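Local coordinates for protein high choriolytic enzyme 1 (Oryzias latipes, PDB 3VTG) that acts as a zinc-dependent endopeptidase of the astacin family that breaks down the inner layer of the fish egg envelope so that the embryo can hatch, at residues 96-101 and 150-155; 82-87 and 102-107; 122-127 and 134-139; 169-172 and 178-181. All coordinates share one frame; numbering follows the deposited sequence.

Overall arrangement
Contacts 1 and 2 lie near the centre of the protein and share helix 94-105. Each holds one histidine of the catalytic zinc site. Contact 1 combines a hydrogen bond with methionine packing, whereas contact 2 is loose van der Waals packing of a sheet strand on the same helix. Contacts 3 and 4 sit farther out, about 18 and 17 Å between their centres and that of the chain. Both are mainly apolar, with no hydrogen bond across their segments, and they meet around strands 120-122 and 169-171. Contact 3 reaches the surface at Trp124. Residues 150-155 of contact 1 touch both outer contacts, so they link the zinc site to this peripheral region.

Contact 1. Residues 96-101 and 150-155; sequences IIQHEL and SSIMHY. With ZN (zinc ion), chain B.
Residues 151-154 form a type I turn that packs beside helix 94-105, with the CA atoms of His99 and Ile152 6.1 Å apart. The turn presents its Ile152 carbonyl to the zinc ligand His99. His99 ND1 donates to Ile152 O at 2.8 Å, with an N-H...O angle of 165°. The oxygen lies at the ring edge, close to the ring plane. His99 has CG anti to its own N (chi1 173°), which turns the ring out to the metal. NE2 then binds the zinc ion at 2.1 Å. The methyl CE of Met153 sits over one ring face, 4.0 Å from the His99 centroid, and SD lies over the same face. Together the bond and the methionine should limit ring rotation. This is the Met-turn of metzincin proteases. Glu100, the probable catalytic residue, takes a bond at OE2 from a zinc-bound water. Tyr155 OH is 5.6 Å from the zinc ion; the equivalent tyrosine of astacin is a zinc ligand. Beyond the contact, Asp189 of helix 187-196 binds Ser151 and Ile152, while Ile97 packs on helix 32-43 and strand 81-86.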
loop_
_atom_site.group_PDB
_atom_site.type_symbol
_atom_site.label_atom_id
_atom_site.label_comp_id
_atom_site.label_asym_id
_atom_site.label_seq_id
_atom_site.Cartn_x
_atom_site.Cartn_y
_atom_site.Cartn_z
ATOM N N ILE A 96 2.561 -5.115 -7.037
ATOM C CA ILE A 96 2.205 -5.664 -5.728
ATOM C C ILE A 96 3.201 -5.210 -4.656
ATOM O O ILE A 96 2.803 -4.807 -3.553
ATOM C CB ILE A 96 2.092 -7.206 -5.776
ATOM C CG1 ILE A 96 0.864 -7.617 -6.601
ATOM C CG2 ILE A 96 2.011 -7.796 -4.371
ATOM C CD1 ILE A 96 0.717 -9.108 -6.823
ATOM N N ILE A 97 4.490 -5.253 -4.988
ATOM C CA ILE A 97 5.525 -4.816 -4.052
ATOM C C ILE A 97 5.360 -3.326 -3.728
ATOM O O ILE A 97 5.428 -2.933 -2.565
ATOM C CB ILE A 97 6.951 -5.147 -4.553
ATOM C CG1 ILE A 97 7.119 -6.662 -4.728
ATOM C CG2 ILE A 97 7.998 -4.607 -3.584
ATOM C CD1 ILE A 97 8.205 -7.064 -5.706
ATOM N N GLN A 98 5.100 -2.513 -4.752
ATOM C CA GLN A 98 4.841 -1.082 -4.560
ATOM C C GLN A 98 3.631 -0.830 -3.654
ATOM O O GLN A 98 3.667 0.048 -2.791
ATOM C CB GLN A 98 4.638 -0.386 -5.903
ATOM C CG GLN A 98 5.878 -0.331 -6.781
ATOM C CD GLN A 98 5.574 0.257 -8.143
ATOM O OE1 GLN A 98 5.003 1.346 -8.247
ATOM N NE2 GLN A 98 5.949 -0.457 -9.197
ATOM N N HIS A 99 2.571 -1.610 -3.865
ATOM C CA HIS A 99 1.372 -1.592 -3.022
ATOM C C HIS A 99 1.747 -1.823 -1.573
ATOM O O HIS A 99 1.340 -1.060 -0.686
ATOM C CB HIS A 99 0.389 -2.640 -3.550
ATOM C CG HIS A 99 -0.833 -2.855 -2.685
ATOM N ND1 HIS A 99 -2.065 -2.447 -3.056
ATOM C CD2 HIS A 99 -0.986 -3.503 -1.459
ATOM C CE1 HIS A 99 -2.956 -2.801 -2.109
ATOM N NE2 HIS A 99 -2.294 -3.445 -1.132
ATOM N N GLU A 100 2.550 -2.855 -1.316
ATOM C CA GLU A 100 2.977 -3.167 0.053
ATOM C C GLU A 100 3.848 -2.074 0.670
ATOM O O GLU A 100 3.683 -1.731 1.846
ATOM C CB GLU A 100 3.693 -4.523 0.122
ATOM C CG GLU A 100 2.835 -5.721 -0.275
ATOM C CD GLU A 100 1.501 -5.789 0.453
ATOM O OE1 GLU A 100 1.393 -5.298 1.599
ATOM O OE2 GLU A 100 0.550 -6.340 -0.134
ATOM N N LEU A 101 4.762 -1.526 -0.124
ATOM C CA LEU A 101 5.605 -0.428 0.336
ATOM C C LEU A 101 4.770 0.806 0.696
ATOM O O LEU A 101 5.093 1.526 1.641
ATOM C CB LEU A 101 6.680 -0.099 -0.702
ATOM C CG LEU A 101 7.748 -1.179 -0.925
ATOM C CD1 LEU A 101 8.510 -0.905 -2.212
ATOM C CD2 LEU A 101 8.708 -1.296 0.254
ATOM N N SER A 150 -8.440 4.443 -9.719
ATOM C CA SER A 150 -7.222 3.946 -10.359
ATOM C C SER A 150 -6.035 3.784 -9.407
ATOM O O SER A 150 -4.932 3.460 -9.849
ATOM C CB SER A 150 -6.834 4.837 -11.547
ATOM O OG SER A 150 -6.183 6.024 -11.125
ATOM N N SER A 151 -6.261 4.002 -8.112
ATOM C CA SER A 151 -5.206 3.856 -7.107
ATOM C C SER A 151 -4.670 2.432 -7.052
ATOM O O SER A 151 -5.433 1.468 -7.122
ATOM C CB SER A 151 -5.712 4.249 -5.720
ATOM O OG SER A 151 -4.760 3.900 -4.725
ATOM N N ILE A 152 -3.355 2.314 -6.887
ATOM C CA ILE A 152 -2.703 1.018 -6.689
ATOM C C ILE A 152 -3.166 0.371 -5.373
ATOM O O ILE A 152 -2.890 -0.801 -5.120
ATOM C CB ILE A 152 -1.161 1.170 -6.740
ATOM C CG1 ILE A 152 -0.489 -0.145 -7.171
ATOM C CG2 ILE A 152 -0.613 1.718 -5.423
ATOM C CD1 ILE A 152 1.003 -0.026 -7.416
ATOM N N MET A 153 -3.885 1.140 -4.556
ATOM C CA MET A 153 -4.391 0.663 -3.267
ATOM C C MET A 153 -5.850 0.193 -3.306
ATOM O O MET A 153 -6.387 -0.242 -2.289
ATOM C CB MET A 153 -4.229 1.745 -2.189
ATOM C CG MET A 153 -2.815 2.297 -2.041
ATOM S SD MET A 153 -1.539 1.035 -1.836
ATOM C CE MET A 153 -1.890 0.447 -0.184
ATOM N N HIS A 154 -6.487 0.281 -4.470
ATOM C CA HIS A 154 -7.884 -0.126 -4.605
ATOM C C HIS A 154 -7.994 -1.593 -4.900
ATOM O O HIS A 154 -7.339 -2.091 -5.812
ATOM C CB HIS A 154 -8.565 0.673 -5.713
ATOM C CG HIS A 154 -10.064 0.786 -5.551
ATOM N ND1 HIS A 154 -10.883 -0.287 -5.536
ATOM C CD2 HIS A 154 -10.880 1.903 -5.392
ATOM C CE1 HIS A 154 -12.155 0.127 -5.369
ATOM N NE2 HIS A 154 -12.153 1.464 -5.283
ATOM N N TYR A 155 -8.825 -2.296 -4.134
ATOM C CA TYR A 155 -9.164 -3.691 -4.425
ATOM C C TYR A 155 -9.840 -3.819 -5.791
ATOM O O TYR A 155 -10.570 -2.919 -6.227
ATOM C CB TYR A 155 -10.144 -4.222 -3.376
ATOM C CG TYR A 155 -9.561 -4.801 -2.097
ATOM C CD1 TYR A 155 -8.220 -4.620 -1.741
ATOM C CD2 TYR A 155 -10.383 -5.512 -1.225
ATOM C CE1 TYR A 155 -7.718 -5.150 -0.558
ATOM C CE2 TYR A 155 -9.893 -6.041 -0.046
ATOM C CZ TYR A 155 -8.564 -5.862 0.283
ATOM O OH TYR A 155 -8.089 -6.393 1.458
HETATM ZN ZN ZN B . -3.004 -4.144 0.673
HETATM O O HOH W 1 -1.672 -5.686 1.290
HETATM O O HOH W 2 -3.900 -5.959 -0.430
#

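Contact 2. Residues 82-87 and 102-107; sequences QELSIN and NHALGF. With ZN (zinc ion), chain B.
Leu84 and Gln82 both point from their strand toward the helix, and the methyl of Ala104 points back at them. Leu84 CD1 and Gln82 NE2 each lie 4.4 Å from Ala104 CB. No hydrogen bond crosses here, and the packing is light, with 86 Å² buried in all. Leu84 has CG opposite its backbone N (chi1 -173°), which extends the branch to the helix. Gln82 lies beside Ala104 with its amide anchored in the loop before the strand: OE1 accepts from Lys78 N and NE2 donates to Gly76 O. His103 leaves the helix on another side. Its NE2 binds the zinc ion at 2.1 Å. Its ND1 donates to Phe107 O at 2.8 Å, with the oxygen 22° out of the ring plane. That second bond ties the ligand to the chain just past the helix. Gly106 takes a positive phi of 121° and ends the helix in a Schellman motif. Phe107 then packs on helix 187-196. The sharp exit at Gly106 brings the chain back to the metal at His109. This is the HExxHxxGxxH zinc-binding consensus of the metzincins, here in an astacin.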
loop_
_atom_site.group_PDB
_atom_site.type_symbol
_atom_site.label_atom_id
_atom_site.label_comp_id
_atom_site.label_asym_id
_atom_site.label_seq_id
_atom_site.Cartn_x
_atom_site.Cartn_y
_atom_site.Cartn_z
ATOM N N GLN A 82 10.107 -4.186 11.523
ATOM C CA GLN A 82 8.746 -4.466 11.077
ATOM C C GLN A 82 8.777 -5.285 9.797
ATOM O O GLN A 82 9.561 -5.009 8.885
ATOM C CB GLN A 82 7.923 -3.182 10.909
ATOM C CG GLN A 82 8.324 -2.282 9.753
ATOM C CD GLN A 82 7.553 -0.983 9.771
ATOM O OE1 GLN A 82 7.784 -0.125 10.626
ATOM N NE2 GLN A 82 6.629 -0.828 8.831
ATOM N N GLU A 83 7.925 -6.299 9.739
ATOM C CA GLU A 83 7.931 -7.215 8.612
ATOM C C GLU A 83 7.043 -6.753 7.467
ATOM O O GLU A 83 6.016 -6.092 7.665
ATOM C CB GLU A 83 7.588 -8.644 9.053
ATOM C CG GLU A 83 8.712 -9.302 9.846
ATOM C CD GLU A 83 8.527 -10.794 10.085
ATOM O OE1 GLU A 83 7.398 -11.311 9.953
ATOM O OE2 GLU A 83 9.533 -11.454 10.419
ATOM N N LEU A 84 7.487 -7.086 6.262
ATOM C CA LEU A 84 6.718 -6.897 5.045
ATOM C C LEU A 84 6.851 -8.202 4.280
ATOM O O LEU A 84 7.965 -8.628 3.957
ATOM C CB LEU A 84 7.261 -5.714 4.233
ATOM C CG LEU A 84 6.498 -5.244 2.987
ATOM C CD1 LEU A 84 6.837 -3.797 2.664
ATOM C CD2 LEU A 84 6.772 -6.130 1.782
ATOM N N SER A 85 5.719 -8.846 4.011
ATOM C CA SER A 85 5.733 -10.135 3.337
ATOM C C SER A 85 5.526 -10.011 1.838
ATOM O O SER A 85 4.526 -9.452 1.378
ATOM C CB SER A 85 4.687 -11.072 3.932
ATOM O OG SER A 85 4.748 -12.342 3.307
ATOM N N ILE A 86 6.497 -10.525 1.090
ATOM C CA ILE A 86 6.359 -10.739 -0.343
ATOM C C ILE A 86 6.517 -12.245 -0.555
ATOM O O ILE A 86 7.634 -12.749 -0.701
ATOM C CB ILE A 86 7.406 -9.929 -1.157
ATOM C CG1 ILE A 86 7.238 -8.420 -0.923
ATOM C CG2 ILE A 86 7.340 -10.256 -2.648
ATOM C CD1 ILE A 86 5.895 -7.845 -1.345
ATOM N N ASN A 87 5.403 -12.975 -0.522
ATOM C CA ASN A 87 5.456 -14.410 -0.774
ATOM C C ASN A 87 6.047 -14.665 -2.157
ATOM O O ASN A 87 5.626 -14.053 -3.141
ATOM C CB ASN A 87 4.077 -15.058 -0.655
ATOM C CG ASN A 87 4.127 -16.560 -0.861
ATOM O OD1 ASN A 87 3.968 -17.044 -1.983
ATOM N ND2 ASN A 87 4.378 -17.301 0.211
ATOM N N ASN A 102 3.686 1.034 -0.046
ATOM C CA ASN A 102 2.740 2.100 0.287
ATOM C C ASN A 102 2.040 1.899 1.633
ATOM O O ASN A 102 1.819 2.872 2.361
ATOM C CB ASN A 102 1.729 2.318 -0.836
ATOM C CG ASN A 102 2.201 3.344 -1.840
ATOM O OD1 ASN A 102 2.186 4.548 -1.567
ATOM N ND2 ASN A 102 2.635 2.874 -3.009
ATOM N N HIS A 103 1.708 0.650 1.972
ATOM C CA HIS A 103 1.211 0.341 3.318
ATOM C C HIS A 103 2.233 0.743 4.351
ATOM O O HIS A 103 1.895 1.392 5.346
ATOM C CB HIS A 103 0.902 -1.142 3.489
ATOM C CG HIS A 103 -0.409 -1.593 2.883
ATOM N ND1 HIS A 103 -1.566 -0.916 3.035
ATOM C CD2 HIS A 103 -0.720 -2.736 2.152
ATOM C CE1 HIS A 103 -2.559 -1.582 2.413
ATOM N NE2 HIS A 103 -2.039 -2.695 1.873
ATOM N N ALA A 104 3.494 0.364 4.125
ATOM C CA ALA A 104 4.586 0.696 5.045
ATOM C C ALA A 104 4.745 2.207 5.223
ATOM O O ALA A 104 5.145 2.670 6.293
ATOM C CB ALA A 104 5.893 0.065 4.585
ATOM N N LEU A 105 4.411 2.974 4.187
ATOM C CA LEU A 105 4.425 4.435 4.276
ATOM C C LEU A 105 3.277 5.016 5.107
ATOM O O LEU A 105 3.369 6.149 5.587
ATOM C CB LEU A 105 4.433 5.069 2.884
ATOM C CG LEU A 105 5.679 4.883 2.018
ATOM C CD1 LEU A 105 5.481 5.581 0.682
ATOM C CD2 LEU A 105 6.927 5.397 2.719
ATOM N N GLY A 106 2.200 4.246 5.260
ATOM C CA GLY A 106 1.047 4.660 6.061
ATOM C C GLY A 106 -0.278 4.726 5.321
ATOM O O GLY A 106 -1.251 5.268 5.848
ATOM N N PHE A 107 -0.329 4.165 4.114
ATOM C CA PHE A 107 -1.535 4.226 3.284
ATOM C C PHE A 107 -2.381 2.963 3.338
ATOM O O PHE A 107 -1.861 1.844 3.345
ATOM C CB PHE A 107 -1.182 4.591 1.842
ATOM C CG PHE A 107 -0.588 5.957 1.716
ATOM C CD1 PHE A 107 -1.393 7.089 1.806
ATOM C CD2 PHE A 107 0.780 6.120 1.555
ATOM C CE1 PHE A 107 -0.847 8.356 1.718
ATOM C CE2 PHE A 107 1.333 7.387 1.462
ATOM C CZ PHE A 107 0.518 8.504 1.542
HETATM ZN ZN ZN B . -3.004 -4.144 0.673
HETATM O O HOH W 1 -1.672 -5.686 1.290
HETATM O O HOH W 2 -3.900 -5.959 -0.430
#

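Contact 3. Residues 122-127 and 134-139; sequences INWENI and NFNKHD
Phe135 O accepts a hydrogen bond from Arg116 NH1 and also has Trp124 CH2 3.6 Å away, a van der Waals contact. Both segments belong to the C-terminal subdomain of the astacin fold. The first starts at the end of strand 120-122, and the second lies in the long connection to strand 169-171. No hydrogen bond joins the two segments, and apolar packing around Phe135 does the work. Its CB packs against two groups that lie side by side, Ile122 CG2 and Trp124 CZ3, each at 3.8 Å. Ile122 CG2 also covers one face of the Trp124 ring from within its own segment, so this methyl links the two aromatic residues. The Trp124 and Phe135 side chains run antiparallel alongside one another. Trp124 is exposed, and at its outer corner CH2 lies 3.8 Å from Asn136 OD1. The amide plane there is turned 45° from the indole plane.

The 122-127 segment is folded back by a short 3-10 turn, in which Asn126 N bonds to Asn123 O and Ile127 N to Trp124 O. This turn carries Ile127 round to the phenylalanine. Nearby, Asn123 ND2 bonds to Asp167 O and to Thr170 OG1, which fixes the turn to the strand 169-171 region. The Phe135 ring meets Tyr155 edge-to-face and also packs on Ile169. With chi1 at -57°, Ile127 places both branches on the ring: CG2 reaches Phe135 CE2 at 3.6 Å, and CD1 stands over one face, 3.7 Å from the Phe135 centroid and 7° off its normal.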
loop_
_atom_site.group_PDB
_atom_site.type_symbol
_atom_site.label_atom_id
_atom_site.label_comp_id
_atom_site.label_asym_id
_atom_site.label_seq_id
_atom_site.Cartn_x
_atom_site.Cartn_y
_atom_site.Cartn_z
ATOM N N ILE A 122 -20.261 -1.686 -1.402
ATOM C CA ILE A 122 -19.704 -2.939 -0.902
ATOM C C ILE A 122 -20.832 -3.963 -0.861
ATOM O O ILE A 122 -21.826 -3.779 -0.151
ATOM C CB ILE A 122 -19.064 -2.779 0.500
ATOM C CG1 ILE A 122 -18.053 -1.617 0.535
ATOM C CG2 ILE A 122 -18.431 -4.088 0.957
ATOM C CD1 ILE A 122 -16.913 -1.700 -0.467
ATOM N N ASN A 123 -20.681 -5.033 -1.638
ATOM C CA ASN A 123 -21.696 -6.081 -1.693
ATOM C C ASN A 123 -21.383 -7.176 -0.678
ATOM O O ASN A 123 -20.826 -8.230 -1.016
ATOM C CB ASN A 123 -21.825 -6.636 -3.111
ATOM C CG ASN A 123 -21.981 -5.541 -4.155
ATOM O OD1 ASN A 123 -22.856 -4.678 -4.050
ATOM N ND2 ASN A 123 -21.125 -5.570 -5.166
ATOM N N TRP A 124 -21.752 -6.900 0.571
ATOM C CA TRP A 124 -21.417 -7.745 1.715
ATOM C C TRP A 124 -21.776 -9.195 1.548
ATOM O O TRP A 124 -20.988 -10.067 1.902
ATOM C CB TRP A 124 -22.043 -7.180 2.988
ATOM C CG TRP A 124 -21.566 -5.783 3.302
ATOM C CD1 TRP A 124 -22.244 -4.586 3.090
ATOM C CD2 TRP A 124 -20.275 -5.392 3.887
ATOM N NE1 TRP A 124 -21.488 -3.515 3.496
ATOM C CE2 TRP A 124 -20.294 -3.927 3.981
ATOM C CE3 TRP A 124 -19.148 -6.082 4.323
ATOM C CZ2 TRP A 124 -19.224 -3.210 4.499
ATOM C CZ3 TRP A 124 -18.074 -5.347 4.840
ATOM C CH2 TRP A 124 -18.114 -3.946 4.923
ATOM N N GLU A 125 -22.952 -9.467 0.983
ATOM C CA GLU A 125 -23.416 -10.843 0.788
ATOM C C GLU A 125 -22.541 -11.648 -0.187
ATOM O O GLU A 125 -22.591 -12.877 -0.196
ATOM C CB GLU A 125 -24.891 -10.872 0.357
ATOM C CG GLU A 125 -25.172 -10.362 -1.051
ATOM C CD GLU A 125 -26.655 -10.272 -1.377
ATOM O OE1 GLU A 125 -27.491 -10.727 -0.565
ATOM O OE2 GLU A 125 -26.991 -9.743 -2.461
ATOM N N ASN A 126 -21.737 -10.948 -0.988
ATOM C CA ASN A 126 -20.852 -11.588 -1.968
ATOM C C ASN A 126 -19.438 -11.854 -1.463
ATOM O O ASN A 126 -18.616 -12.416 -2.188
ATOM C CB ASN A 126 -20.761 -10.744 -3.241
ATOM C CG ASN A 126 -22.047 -10.733 -4.034
ATOM O OD1 ASN A 126 -22.950 -11.532 -3.791
ATOM N ND2 ASN A 126 -22.131 -9.828 -5.001
ATOM N N ILE A 127 -19.162 -11.453 -0.225
ATOM C CA ILE A 127 -17.803 -11.486 0.311
ATOM C C ILE A 127 -17.593 -12.663 1.259
ATOM O O ILE A 127 -18.442 -12.952 2.102
ATOM C CB ILE A 127 -17.450 -10.152 1.014
ATOM C CG1 ILE A 127 -17.625 -8.987 0.033
ATOM C CG2 ILE A 127 -16.031 -10.183 1.572
ATOM C CD1 ILE A 127 -17.481 -7.610 0.645
ATOM N N ASN A 134 -11.844 -6.528 5.666
ATOM C CA ASN A 134 -10.999 -5.793 4.718
ATOM C C ASN A 134 -11.752 -4.690 3.975
ATOM O O ASN A 134 -11.144 -3.863 3.293
ATOM C CB ASN A 134 -10.386 -6.754 3.698
ATOM C CG ASN A 134 -9.407 -7.727 4.322
ATOM O OD1 ASN A 134 -8.350 -7.336 4.819
ATOM N ND2 ASN A 134 -9.749 -9.006 4.284
ATOM N N PHE A 135 -13.075 -4.687 4.116
ATOM C CA PHE A 135 -13.936 -3.735 3.424
ATOM C C PHE A 135 -14.558 -2.721 4.390
ATOM O O PHE A 135 -15.366 -1.887 3.980
ATOM C CB PHE A 135 -15.033 -4.480 2.648
ATOM C CG PHE A 135 -14.509 -5.444 1.613
ATOM C CD1 PHE A 135 -14.487 -5.095 0.265
ATOM C CD2 PHE A 135 -14.044 -6.706 1.983
ATOM C CE1 PHE A 135 -14.011 -5.983 -0.691
ATOM C CE2 PHE A 135 -13.564 -7.597 1.031
ATOM C CZ PHE A 135 -13.552 -7.235 -0.307
ATOM N N ASN A 136 -14.187 -2.801 5.667
ATOM C CA ASN A 136 -14.667 -1.849 6.673
ATOM C C ASN A 136 -14.191 -0.427 6.395
ATOM O O ASN A 136 -13.017 -0.211 6.098
ATOM C CB ASN A 136 -14.210 -2.265 8.074
ATOM C CG ASN A 136 -14.891 -3.527 8.567
ATOM O OD1 ASN A 136 -15.838 -4.024 7.959
ATOM N ND2 ASN A 136 -14.408 -4.050 9.690
ATOM N N LYS A 137 -15.110 0.530 6.490
ATOM C CA LYS A 137 -14.789 1.946 6.325
ATOM C C LYS A 137 -13.928 2.439 7.490
ATOM O O LYS A 137 -14.187 2.095 8.644
ATOM C CB LYS A 137 -16.082 2.759 6.252
ATOM C CG LYS A 137 -15.906 4.225 5.880
ATOM C CD LYS A 137 -17.213 4.992 6.017
ATOM C CE LYS A 137 -18.234 4.554 4.980
ATOM N NZ LYS A 137 -19.554 5.211 5.186
ATOM N N HIS A 138 -12.909 3.240 7.182
ATOM C CA HIS A 138 -12.040 3.819 8.209
ATOM C C HIS A 138 -12.048 5.318 8.174
ATOM O O HIS A 138 -12.378 5.927 7.154
ATOM C CB HIS A 138 -10.608 3.306 8.068
ATOM C CG HIS A 138 -10.483 1.806 8.158
ATOM N ND1 HIS A 138 -11.083 1.085 9.124
ATOM C CD2 HIS A 138 -9.788 0.898 7.363
ATOM C CE1 HIS A 138 -10.793 -0.219 8.953
ATOM N NE2 HIS A 138 -10.002 -0.332 7.875
ATOM N N ASP A 139 -11.686 5.920 9.305
ATOM C CA ASP A 139 -11.543 7.369 9.415
ATOM C C ASP A 139 -10.164 7.767 8.897
ATOM O O ASP A 139 -9.214 7.954 9.665
ATOM C CB ASP A 139 -11.741 7.816 10.868
ATOM C CG ASP A 139 -11.846 9.328 11.019
ATOM O OD1 ASP A 139 -12.070 10.031 10.010
ATOM O OD2 ASP A 139 -11.721 9.817 12.164
#

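Contact 4. Residues 169-172 and 178-181; sequences ITPI and PIGQ
Ile179 has CG1 between its backbone N and carbonyl carbon (chi1 50°), and an extended chi2 of 168° then carries CD1 out to Ile169. On the other side, Ile169 sets CG1 beside its own N (chi1 -56°). Its CG2 is thereby left opposite that N, where it meets the incoming methyl. Ile179 CD1 lies 3.8 Å from Ile169 CG2, and it is 4.1 Å from Ile169 CB. The two isoleucines approach at a slant. Pro171 adds a second, lighter contact: its CG is 4.2 Å from Ile179 CD1. One methyl thus serves both residues.

The pattern follows strand alternation. Ile169 and Pro171 point toward the 178-181 loop, and Thr170 points away from it. The contact is plain apolar packing, with no hydrogen bond across it. It joins one face of strand 169-171 to the loop that leads on toward helix 187-196. Ile179 CD1 also packs against Tyr155 O, and Ile179 CG2 against His154 CE1. The isoleucine therefore wedges between the strand and the end of the Met-turn segment. Gly180 follows with a positive phi, and the chain bends there. Next, Gln181 NE2 bonds to Ser150 O and to Gly184 O, which fastens the loop to the start of that same segment. Tyr149, just before residues 150-155, packs on Pro171.

Alongside, strand 169-171 pairs antiparallel with strand 120-122, whose Val120 and Ile122 touch Ile169.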
loop_
_atom_site.group_PDB
_atom_site.type_symbol
_atom_site.label_atom_id
_atom_site.label_comp_id
_atom_site.label_asym_id
_atom_site.label_seq_id
_atom_site.Cartn_x
_atom_site.Cartn_y
_atom_site.Cartn_z
ATOM N N ILE A 169 -17.177 -5.535 -4.806
ATOM C CA ILE A 169 -17.234 -4.076 -4.933
ATOM C C ILE A 169 -17.817 -3.694 -6.286
ATOM O O ILE A 169 -17.387 -4.210 -7.318
ATOM C CB ILE A 169 -15.832 -3.430 -4.808
ATOM C CG1 ILE A 169 -15.157 -3.824 -3.491
ATOM C CG2 ILE A 169 -15.917 -1.912 -4.939
ATOM C CD1 ILE A 169 -13.684 -3.478 -3.428
ATOM N N THR A 170 -18.787 -2.781 -6.273
ATOM C CA THR A 170 -19.340 -2.223 -7.506
ATOM C C THR A 170 -19.195 -0.707 -7.492
ATOM O O THR A 170 -19.785 -0.044 -6.643
ATOM C CB THR A 170 -20.832 -2.566 -7.683
ATOM O OG1 THR A 170 -21.024 -3.980 -7.554
ATOM C CG2 THR A 170 -21.329 -2.099 -9.055
ATOM N N PRO A 171 -18.405 -0.150 -8.428
ATOM C CA PRO A 171 -18.333 1.307 -8.543
ATOM C C PRO A 171 -19.699 1.909 -8.876
ATOM O O PRO A 171 -20.462 1.321 -9.648
ATOM C CB PRO A 171 -17.360 1.521 -9.708
ATOM C CG PRO A 171 -16.528 0.284 -9.730
ATOM C CD PRO A 171 -17.479 -0.816 -9.361
ATOM N N ILE A 172 -20.002 3.052 -8.267
ATOM C CA ILE A 172 -21.259 3.771 -8.505
ATOM C C ILE A 172 -20.952 5.233 -8.848
ATOM O O ILE A 172 -20.017 5.803 -8.288
ATOM C CB ILE A 172 -22.232 3.675 -7.297
ATOM C CG1 ILE A 172 -21.585 4.209 -6.006
ATOM C CG2 ILE A 172 -22.726 2.241 -7.116
ATOM C CD1 ILE A 172 -22.547 4.406 -4.852
ATOM N N PRO A 178 -12.768 0.812 -14.201
ATOM C CA PRO A 178 -11.836 -0.221 -13.733
ATOM C C PRO A 178 -11.313 0.051 -12.332
ATOM O O PRO A 178 -10.993 1.191 -11.997
ATOM C CB PRO A 178 -10.671 -0.144 -14.731
ATOM C CG PRO A 178 -11.176 0.641 -15.884
ATOM C CD PRO A 178 -12.223 1.564 -15.345
ATOM N N ILE A 179 -11.244 -1.002 -11.526
ATOM C CA ILE A 179 -10.628 -0.945 -10.203
ATOM C C ILE A 179 -9.700 -2.142 -10.025
ATOM O O ILE A 179 -9.948 -3.219 -10.571
ATOM C CB ILE A 179 -11.672 -0.889 -9.051
ATOM C CG1 ILE A 179 -12.742 -1.988 -9.193
ATOM C CG2 ILE A 179 -12.304 0.498 -8.962
ATOM C CD1 ILE A 179 -13.613 -2.165 -7.963
ATOM N N GLY A 180 -8.616 -1.942 -9.284
ATOM C CA GLY A 180 -7.722 -3.038 -8.931
ATOM C C GLY A 180 -6.418 -3.139 -9.699
ATOM O O GLY A 180 -5.716 -4.141 -9.573
ATOM N N GLN A 181 -6.075 -2.113 -10.479
ATOM C CA GLN A 181 -4.818 -2.139 -11.238
ATOM C C GLN A 181 -3.614 -2.284 -10.313
ATOM O O GLN A 181 -3.563 -1.674 -9.243
ATOM C CB GLN A 181 -4.663 -0.907 -12.146
ATOM C CG GLN A 181 -4.426 0.430 -11.443
ATOM C CD GLN A 181 -2.967 0.698 -11.072
ATOM O OE1 GLN A 181 -2.043 0.073 -11.599
ATOM N NE2 GLN A 181 -2.757 1.643 -10.163
#